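Local coordinates for protein epoxide hydrolase (Aspergillus niger, PDB 3G02) that probably hydrolyses epoxides to vicinal diols, as an alpha/beta-hydrolase-fold enzyme whose enantioselectivity was altered by directed evolution, at residues A[81-87]-A[122-126]; A[144-148]-A[177-183]. The protein carries 9 engineered substitutions. One frame throughout, in Å; residues are numbered along the deposited sequence. Where two conformers were deposited one is given.

Interaction 1. Residues A[81-87]-A[122-126]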
# COMPACT_ATOMS: atom_id res chain seq x y z
N ARG A 81 -10.81 -15.95 -26.59
CA ARG A 81 -9.66 -15.25 -27.15
C ARG A 81 -8.34 -15.82 -26.60
O ARG A 81 -7.39 -16.02 -27.34
CB ARG A 81 -9.75 -13.75 -26.90
CG ARG A 81 -8.66 -12.93 -27.59
CD ARG A 81 -9.02 -11.45 -27.65
NE ARG A 81 -8.86 -10.79 -26.36
CZ ARG A 81 -7.72 -10.29 -25.89
NH1 ARG A 81 -6.60 -10.39 -26.60
NH2 ARG A 81 -7.69 -9.69 -24.71
N LEU A 82 -8.31 -16.08 -25.29
CA LEU A 82 -7.14 -16.72 -24.68
C LEU A 82 -6.81 -18.03 -25.40
O LEU A 82 -5.65 -18.30 -25.74
CB LEU A 82 -7.37 -16.97 -23.19
CG LEU A 82 -7.54 -15.76 -22.27
CD1 LEU A 82 -7.62 -16.20 -20.82
CD2 LEU A 82 -6.39 -14.80 -22.46
N ASN A 83 -7.85 -18.82 -25.65
CA ASN A 83 -7.71 -20.15 -26.24
C ASN A 83 -7.53 -20.14 -27.77
O ASN A 83 -7.40 -21.20 -28.38
CB ASN A 83 -8.90 -21.02 -25.84
CG ASN A 83 -8.89 -21.36 -24.36
OD1 ASN A 83 -7.83 -21.47 -23.74
ND2 ASN A 83 -10.07 -21.53 -23.78
N SER A 84 -7.48 -18.95 -28.35
CA SER A 84 -7.28 -18.80 -29.80
C SER A 84 -5.83 -18.98 -30.24
O SER A 84 -5.56 -19.12 -31.43
CB SER A 84 -7.83 -17.45 -30.30
OG SER A 84 -7.06 -16.36 -29.82
N PHE A 85 -4.90 -18.96 -29.28
CA PHE A 85 -3.48 -19.17 -29.55
C PHE A 85 -3.01 -20.44 -28.86
O PHE A 85 -3.59 -20.85 -27.86
CB PHE A 85 -2.65 -17.97 -29.08
CG PHE A 85 -2.79 -16.76 -29.96
CD1 PHE A 85 -1.93 -16.56 -31.03
CD2 PHE A 85 -3.79 -15.83 -29.71
CE1 PHE A 85 -2.06 -15.44 -31.84
CE2 PHE A 85 -3.93 -14.70 -30.52
CZ PHE A 85 -3.06 -14.51 -31.58
N PRO A 86 -1.95 -21.08 -29.40
CA PRO A 86 -1.41 -22.27 -28.73
C PRO A 86 -0.93 -21.94 -27.31
O PRO A 86 -0.20 -20.97 -27.12
CB PRO A 86 -0.21 -22.66 -29.61
CG PRO A 86 -0.54 -22.09 -30.95
CD PRO A 86 -1.21 -20.78 -30.64
N GLN A 87 -1.39 -22.72 -26.34
CA GLN A 87 -0.91 -22.64 -24.96
C GLN A 87 -0.50 -24.02 -24.49
O GLN A 87 -1.09 -25.03 -24.90
CB GLN A 87 -2.00 -22.13 -24.02
CG GLN A 87 -2.56 -20.76 -24.31
CD GLN A 87 -3.71 -20.44 -23.38
OE1 GLN A 87 -3.51 -19.93 -22.29
NE2 GLN A 87 -4.93 -20.77 -23.81
N PHE A 122 0.99 -13.00 -19.76
CA PHE A 122 1.21 -13.47 -21.12
C PHE A 122 0.26 -12.84 -22.15
O PHE A 122 0.63 -12.67 -23.32
CB PHE A 122 1.12 -15.01 -21.18
CG PHE A 122 -0.28 -15.55 -21.06
CD1 PHE A 122 -0.91 -15.63 -19.82
CD2 PHE A 122 -0.97 -15.99 -22.19
CE1 PHE A 122 -2.20 -16.13 -19.71
CE2 PHE A 122 -2.26 -16.48 -22.09
CZ PHE A 122 -2.88 -16.56 -20.85
N VAL A 123 -0.93 -12.48 -21.68
CA VAL A 123 -1.99 -11.92 -22.53
C VAL A 123 -1.55 -10.61 -23.17
O VAL A 123 -1.96 -10.28 -24.28
CB VAL A 123 -3.29 -11.72 -21.72
CG1 VAL A 123 -4.43 -11.25 -22.61
CG2 VAL A 123 -3.68 -13.01 -21.02
N GLU A 124 -0.71 -9.85 -22.47
CA GLU A 124 -0.22 -8.59 -23.00
C GLU A 124 0.43 -8.71 -24.37
O GLU A 124 0.50 -7.73 -25.12
CB GLU A 124 0.77 -7.95 -22.03
CG GLU A 124 0.14 -7.48 -20.76
CD GLU A 124 1.14 -6.81 -19.85
OE1 GLU A 124 2.26 -7.34 -19.69
OE2 GLU A 124 0.80 -5.75 -19.28
N PHE A 125 0.93 -9.90 -24.69
CA PHE A 125 1.60 -10.12 -25.96
C PHE A 125 0.69 -10.66 -27.06
O PHE A 125 1.14 -10.86 -28.19
CB PHE A 125 2.83 -11.02 -25.77
CG PHE A 125 3.95 -10.35 -25.03
CD1 PHE A 125 4.77 -9.43 -25.68
CD2 PHE A 125 4.16 -10.60 -23.67
CE1 PHE A 125 5.80 -8.79 -25.00
CE2 PHE A 125 5.19 -9.96 -22.98
CZ PHE A 125 6.01 -9.06 -23.65
N TYR A 126 -0.58 -10.87 -26.74
CA TYR A 126 -1.54 -11.39 -27.72
C TYR A 126 -1.70 -10.50 -28.96
O TYR A 126 -1.69 -11.02 -30.08
CB TYR A 126 -2.88 -11.74 -27.08
CG TYR A 126 -2.98 -13.19 -26.62
CD1 TYR A 126 -1.87 -13.85 -26.05
CD2 TYR A 126 -4.17 -13.91 -26.75
CE1 TYR A 126 -1.96 -15.17 -25.64
CE2 TYR A 126 -4.26 -15.23 -26.33
CZ TYR A 126 -3.15 -15.85 -25.78
OH TYR A 126 -3.25 -17.16 -25.37
O HOH W 1 -4.39 -8.91 -25.06
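Y126 points its phenol into the turn that follows helix 75-82, where OH donates a 2.7 Å hydrogen bond to the backbone O of L82. The donor lies in the carbonyl plane on a lone pair, C=O...donor angle 135°. At the edge of the same ring, CE2 comes to 3.4 Å from R81 O. F85, its CG anti to its own carbonyl carbon (chi1 -74°), turns its edge onto one face: CD2 stands 3.5 Å from Y126 CE2, the planes 58° apart in an edge-to-face pair. Beside the phenol, L82 CD2 packs against V123 CG2 at 3.6 Å. Q87 crosses F122 nearly at a right angle, OE1 3.7 Å from its CE2 and hydrogen-bonded to H98. The contact joins the end of helix 75-82 and the turn before strand 87-92 to the 3-10 segment leading into helix 126-135, within the alpha/beta-hydrolase fold. Further out, a water takes a hydrogen bond from R81 NH1 and gives one to V123 O. R81 O accepts from both S84 N and S84 OG, the latter at 2.5 Å, tying the helix end to S84. R133 adds a cation-pi contact to F85 and a hydrogen bond to S84 O.

Interaction 2. Residues A[144-148]-A[177-183]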
# COMPACT_ATOMS: atom_id res chain seq x y z
N HIS A 144 10.54 -18.18 -33.50
CA HIS A 144 9.70 -18.87 -32.53
C HIS A 144 9.37 -17.83 -31.48
O HIS A 144 10.27 -17.16 -30.97
CB HIS A 144 10.45 -20.03 -31.87
CG HIS A 144 10.78 -21.15 -32.80
ND1 HIS A 144 9.82 -21.93 -33.41
CD2 HIS A 144 11.98 -21.65 -33.21
CE1 HIS A 144 10.41 -22.85 -34.16
NE2 HIS A 144 11.71 -22.70 -34.05
N LEU A 145 8.09 -17.68 -31.17
CA LEU A 145 7.66 -16.68 -30.19
C LEU A 145 7.07 -17.38 -28.98
O LEU A 145 5.97 -17.94 -29.05
CB LEU A 145 6.67 -15.70 -30.82
CG LEU A 145 7.23 -14.94 -32.03
CD1 LEU A 145 6.10 -14.50 -32.94
CD2 LEU A 145 8.10 -13.77 -31.61
N VAL A 146 7.82 -17.36 -27.88
CA VAL A 146 7.42 -18.01 -26.63
C VAL A 146 7.08 -16.93 -25.61
O VAL A 146 7.89 -16.04 -25.35
CB VAL A 146 8.55 -18.92 -26.08
CG1 VAL A 146 8.10 -19.65 -24.82
CG2 VAL A 146 9.01 -19.92 -27.15
N VAL A 147 5.88 -17.03 -25.04
CA VAL A 147 5.38 -16.05 -24.08
C VAL A 147 5.04 -16.77 -22.77
O VAL A 147 3.91 -17.24 -22.58
CB VAL A 147 4.13 -15.30 -24.62
CG1 VAL A 147 3.75 -14.17 -23.67
CG2 VAL A 147 4.40 -14.73 -26.01
N PRO A 148 6.03 -16.87 -21.87
CA PRO A 148 5.79 -17.59 -20.63
C PRO A 148 5.01 -16.79 -19.60
O PRO A 148 5.10 -15.55 -19.57
CB PRO A 148 7.20 -17.89 -20.11
CG PRO A 148 8.03 -16.80 -20.63
CD PRO A 148 7.42 -16.37 -21.95
N LEU A 177 13.09 -23.29 -19.60
CA LEU A 177 11.98 -23.43 -20.53
C LEU A 177 12.48 -23.38 -21.97
O LEU A 177 12.12 -24.24 -22.77
CB LEU A 177 10.93 -22.33 -20.30
CG LEU A 177 9.79 -22.24 -21.32
CD1 LEU A 177 8.92 -23.49 -21.31
CD2 LEU A 177 8.96 -20.99 -21.07
N MET A 178 13.31 -22.39 -22.27
CA MET A 178 13.84 -22.24 -23.63
C MET A 178 14.71 -23.43 -24.03
O MET A 178 14.63 -23.90 -25.17
CB MET A 178 14.60 -20.91 -23.78
CG MET A 178 13.72 -19.67 -23.64
SD MET A 178 12.33 -19.66 -24.80
CE MET A 178 13.07 -18.85 -26.22
N LYS A 179 15.51 -23.94 -23.09
CA LYS A 179 16.31 -25.14 -23.35
C LYS A 179 15.42 -26.36 -23.59
O LYS A 179 15.66 -27.14 -24.53
CB LYS A 179 17.28 -25.39 -22.19
CG LYS A 179 18.46 -24.45 -22.19
CD LYS A 179 19.30 -24.57 -20.93
CE LYS A 179 20.56 -23.73 -21.05
NZ LYS A 179 21.24 -23.53 -19.73
N ASP A 180 14.40 -26.52 -22.76
CA ASP A 180 13.43 -27.61 -22.91
C ASP A 180 12.72 -27.61 -24.26
O ASP A 180 12.41 -28.67 -24.80
CB ASP A 180 12.38 -27.54 -21.79
CG ASP A 180 12.92 -28.00 -20.45
OD1 ASP A 180 14.10 -28.38 -20.36
OD2 ASP A 180 12.15 -27.95 -19.47
N LEU A 181 12.47 -26.41 -24.79
CA LEU A 181 11.80 -26.26 -26.08
C LEU A 181 12.76 -26.41 -27.25
O LEU A 181 12.35 -26.32 -28.41
CB LEU A 181 11.06 -24.92 -26.15
CG LEU A 181 9.83 -24.78 -25.26
CD1 LEU A 181 9.34 -23.34 -25.25
CD2 LEU A 181 8.71 -25.72 -25.70
N GLY A 182 14.04 -26.63 -26.94
CA GLY A 182 15.07 -26.93 -27.95
C GLY A 182 15.98 -25.79 -28.32
O GLY A 182 16.65 -25.83 -29.36
N PHE A 183 16.03 -24.75 -27.48
CA PHE A 183 16.76 -23.54 -27.84
C PHE A 183 18.07 -23.34 -27.07
O PHE A 183 18.55 -22.21 -26.93
CB PHE A 183 15.85 -22.31 -27.71
CG PHE A 183 14.51 -22.47 -28.38
CD1 PHE A 183 14.40 -22.99 -29.67
CD2 PHE A 183 13.35 -22.08 -27.72
CE1 PHE A 183 13.16 -23.13 -30.29
CE2 PHE A 183 12.10 -22.20 -28.33
CZ PHE A 183 12.00 -22.73 -29.61
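H144 and F183 meet at one end of the contact, their rings nearly parallel, with planes 29° apart, but offset so that little of one ring lies over the other. The centroids are 5.1 Å apart, and the closest approach is between H144 CD2 and F183 CE1, at 3.5 Å. The neighbouring corner of the phenyl ring, CZ, also lies against CB and CG of the histidine.

Aliphatic packing makes up most of the rest, and V146 is at its centre. With CG1 anti to the backbone N (chi1 -177°), the valine presents both methyls to the helix end. L181 reaches for them tip to tip, CD1 being 3.9 Å from CG1 of V146 and equally near its CG2. That second methyl also lies at the edge of the F183 ring, close to its plane, 4.0 Å from CE2. L177 runs alongside V146, pointing the other way, and sets its CD2 3.7 Å from CB of P148.

Sulfur enters through M178. Its chain turns at chi2, bringing SD to 4.1 Å from CB of V146.

Backbone hydrogen bonds shape the helix end that presents these groups. G182, at positive phi (102°), closes a Schellman motif in which F183 N binds M178 O and G182 N binds K179 O. The chain thereby turns out of the helix and F183 is brought back over the strand; L181 O lies above one face of its ring.

Strand 143-148 hydrogen-bonds to strand 110-115, and M178 and F183 also touch that neighbour, while L177 reaches strand 87-92. Strand 143-148, helix 167-180 and the parallel strand 187-191 form a beta-alpha-beta crossover, passing over strand 110-115, which lies between the two strands in the sheet; such crossovers build the alpha/beta-hydrolase fold.

How the interactions relate
Strand 143-148 brings the two contacts together, their centres 16 Å apart. In interaction 2, H144, V146 and P148 face the end of helix 167-180; V147, on the other face of the same strand, meets the 3-10 turn of interaction 1, its CG1 lying 3.5 Å from F122 O and 3.6 Å from F125 CD2. These meetings are plain packing. Both segments of interaction 1 precede those of interaction 2 in the sequence. Helix 126-135 continues the junction: its L129 touches F85 of interaction 1 and both L145 and V147 of interaction 2. Interactions 1 and 2 each lie away from the predicted catalytic residues D193, Y315 and H375.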